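Gamma-glutamyltranspeptidase (Streptomyces lincolnensis, PDB 6J3A) is a homologue of the glutamyltranspeptidase LmbA and probably transfers or cleaves gamma-glutamyl or related groups, as an enzyme of the N-terminal nucleophile (Ntn) hydrolase clan. Local coordinates at residues 291-296 with 517-522. Residues are numbered along the deposited sequence; the frame is centred on the assembly and turned at random.
Sequences PELPEY and VALRAR
Y296 lays its CB and CD1 against the side chain of L519, whose CD1 methyl comes within 4.0 Å of Y296 CD1. At the far end of the ring, CZ and the hydroxyl lie alongside CG and CD of R520, with R520 CD 3.5 Å from Y296 OH. With CG anti to the backbone N (chi1 168°), the ring extends toward the end of helix 506-519, where the phenol oxygen accepts a nearly straight hydrogen bond from R520 NH1 (3.1 Å, N-H...O 161°). The oxygen lies in the guanidinium plane; R520 NH1 in turn sits at the ring edge, near the ring plane, and the two planes are 78° apart, so the pair is not stacked. In the gamma-glutamyltranspeptidase fold this surface contact joins the loop linking helices 280-288 and 299-319 to the end of helix 506-519, where R520 is the first residue to leave helical geometry. A salt bridge from R520 NE to D528 also holds the guanidinium. A phenylalanine in place of Y296 would probably leave R520 NH1 without this acceptor, with one bond fewer fixing the guanidinium's rotation. Three residues earlier in the loop, L293 CD1 meets L519 CD1 at 4.3 Å, while Y301 of helix 299-319 packs edge-to-face with Y296.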
loop_
_atom_site.group_PDB
_atom_site.type_symbol
_atom_site.label_atom_id
_atom_site.label_comp_id
_atom_site.label_asym_id
_atom_site.label_seq_id
_atom_site.Cartn_x
_atom_site.Cartn_y
_atom_site.Cartn_z
ATOM N N PRO A 291 17.377 24.859 -21.401
ATOM C CA PRO A 291 18.196 24.450 -20.256
ATOM C C PRO A 291 17.719 25.013 -18.913
ATOM O O PRO A 291 17.898 24.361 -17.886
ATOM C CB PRO A 291 19.596 24.968 -20.613
ATOM C CG PRO A 291 19.407 25.976 -21.699
ATOM C CD PRO A 291 18.153 25.596 -22.417
ATOM N N GLU A 292 17.080 26.183 -18.959
ATOM C CA GLU A 292 16.679 26.960 -17.794
ATOM C C GLU A 292 15.165 26.956 -17.630
ATOM O O GLU A 292 14.472 27.845 -18.133
ATOM C CB GLU A 292 17.191 28.383 -18.019
ATOM C CG GLU A 292 16.894 29.410 -16.939
ATOM C CD GLU A 292 17.912 30.548 -16.934
ATOM O OE1 GLU A 292 17.501 31.703 -16.684
ATOM O OE2 GLU A 292 19.120 30.294 -17.193
ATOM N N LEU A 293 14.651 25.956 -16.916
ATOM C CA LEU A 293 13.194 25.771 -16.800
ATOM C C LEU A 293 12.570 26.795 -15.856
ATOM O O LEU A 293 13.258 27.294 -14.955
ATOM C CB LEU A 293 12.853 24.359 -16.315
ATOM C CG LEU A 293 13.242 23.221 -17.261
ATOM C CD1 LEU A 293 13.104 21.872 -16.568
ATOM C CD2 LEU A 293 12.407 23.255 -18.535
ATOM N N PRO A 294 11.270 27.117 -16.056
ATOM C CA PRO A 294 10.593 27.918 -15.041
ATOM C C PRO A 294 10.433 27.153 -13.726
ATOM O O PRO A 294 10.730 25.950 -13.648
ATOM C CB PRO A 294 9.222 28.226 -15.664
ATOM C CG PRO A 294 9.354 27.933 -17.114
ATOM C CD PRO A 294 10.404 26.873 -17.226
ATOM N N GLU A 295 9.991 27.884 -12.707
ATOM C CA GLU A 295 9.712 27.339 -11.380
ATOM C C GLU A 295 8.870 26.080 -11.514
ATOM O O GLU A 295 7.829 26.094 -12.177
ATOM C CB GLU A 295 8.942 28.383 -10.553
ATOM C CG GLU A 295 8.384 27.906 -9.199
ATOM C CD GLU A 295 9.157 28.394 -7.979
ATOM O OE1 GLU A 295 8.656 28.158 -6.853
ATOM O OE2 GLU A 295 10.255 29.000 -8.123
ATOM N N TYR A 296 9.312 24.999 -10.881
ATOM C CA TYR A 296 8.518 23.776 -10.849
ATOM C C TYR A 296 7.099 24.042 -10.305
ATOM O O TYR A 296 6.920 24.736 -9.307
ATOM C CB TYR A 296 9.212 22.695 -10.014
ATOM C CG TYR A 296 8.304 21.522 -9.705
ATOM C CD1 TYR A 296 8.096 20.507 -10.641
ATOM C CD2 TYR A 296 7.633 21.442 -8.484
ATOM C CE1 TYR A 296 7.256 19.436 -10.363
ATOM C CE2 TYR A 296 6.787 20.382 -8.194
ATOM C CZ TYR A 296 6.597 19.379 -9.131
ATOM O OH TYR A 296 5.745 18.333 -8.827
ATOM N N VAL A 517 9.975 13.970 -10.513
ATOM C CA VAL A 517 10.981 13.157 -9.811
ATOM C C VAL A 517 12.356 13.841 -9.810
ATOM O O VAL A 517 13.041 13.871 -8.797
ATOM C CB VAL A 517 11.135 11.742 -10.414
ATOM C CG1 VAL A 517 12.281 10.987 -9.742
ATOM C CG2 VAL A 517 9.843 10.944 -10.285
ATOM N N ALA A 518 12.749 14.380 -10.955
ATOM C CA ALA A 518 14.057 15.012 -11.110
ATOM C C ALA A 518 14.136 16.395 -10.467
ATOM O O ALA A 518 15.219 16.808 -10.058
ATOM C CB ALA A 518 14.400 15.110 -12.574
ATOM N N LEU A 519 13.003 17.096 -10.385
ATOM C CA LEU A 519 12.952 18.458 -9.846
ATOM C C LEU A 519 12.538 18.562 -8.393
ATOM O O LEU A 519 12.892 19.534 -7.746
ATOM C CB LEU A 519 12.027 19.340 -10.691
ATOM C CG LEU A 519 12.453 19.572 -12.146
ATOM C CD1 LEU A 519 11.485 20.544 -12.810
ATOM C CD2 LEU A 519 13.885 20.084 -12.276
ATOM N N ARG A 520 11.795 17.587 -7.877
ATOM C CA ARG A 520 11.342 17.634 -6.482
ATOM C C ARG A 520 12.457 17.249 -5.515
ATOM O O ARG A 520 13.305 16.409 -5.821
ATOM C CB ARG A 520 10.122 16.727 -6.263
ATOM C CG ARG A 520 8.838 17.239 -6.902
ATOM C CD ARG A 520 7.733 16.200 -6.808
ATOM N NE ARG A 520 7.163 16.153 -5.461
ATOM C CZ ARG A 520 6.121 16.871 -5.034
ATOM N NH1 ARG A 520 5.472 17.719 -5.843
ATOM N NH2 ARG A 520 5.710 16.733 -3.774
ATOM N N ALA A 521 12.443 17.872 -4.344
ATOM C CA ALA A 521 13.371 17.538 -3.272
ATOM C C ALA A 521 13.126 16.117 -2.799
ATOM O O ALA A 521 11.977 15.702 -2.641
ATOM C CB ALA A 521 13.194 18.494 -2.113
ATOM N N ARG A 522 14.210 15.388 -2.563
ATOM C CA ARG A 522 14.133 14.005 -2.081
ATOM C C ARG A 522 13.385 13.950 -0.751
ATOM O O ARG A 522 13.328 14.928 -0.002
ATOM C CB ARG A 522 15.495 13.333 -1.813
ATOM C CG ARG A 522 16.741 13.772 -2.555
ATOM C CD ARG A 522 17.002 13.005 -3.835
ATOM N NE ARG A 522 16.588 13.779 -5.012
ATOM C CZ ARG A 522 17.076 13.636 -6.246
ATOM N NH1 ARG A 522 18.016 12.729 -6.511
ATOM N NH2 ARG A 522 16.604 14.404 -7.231
#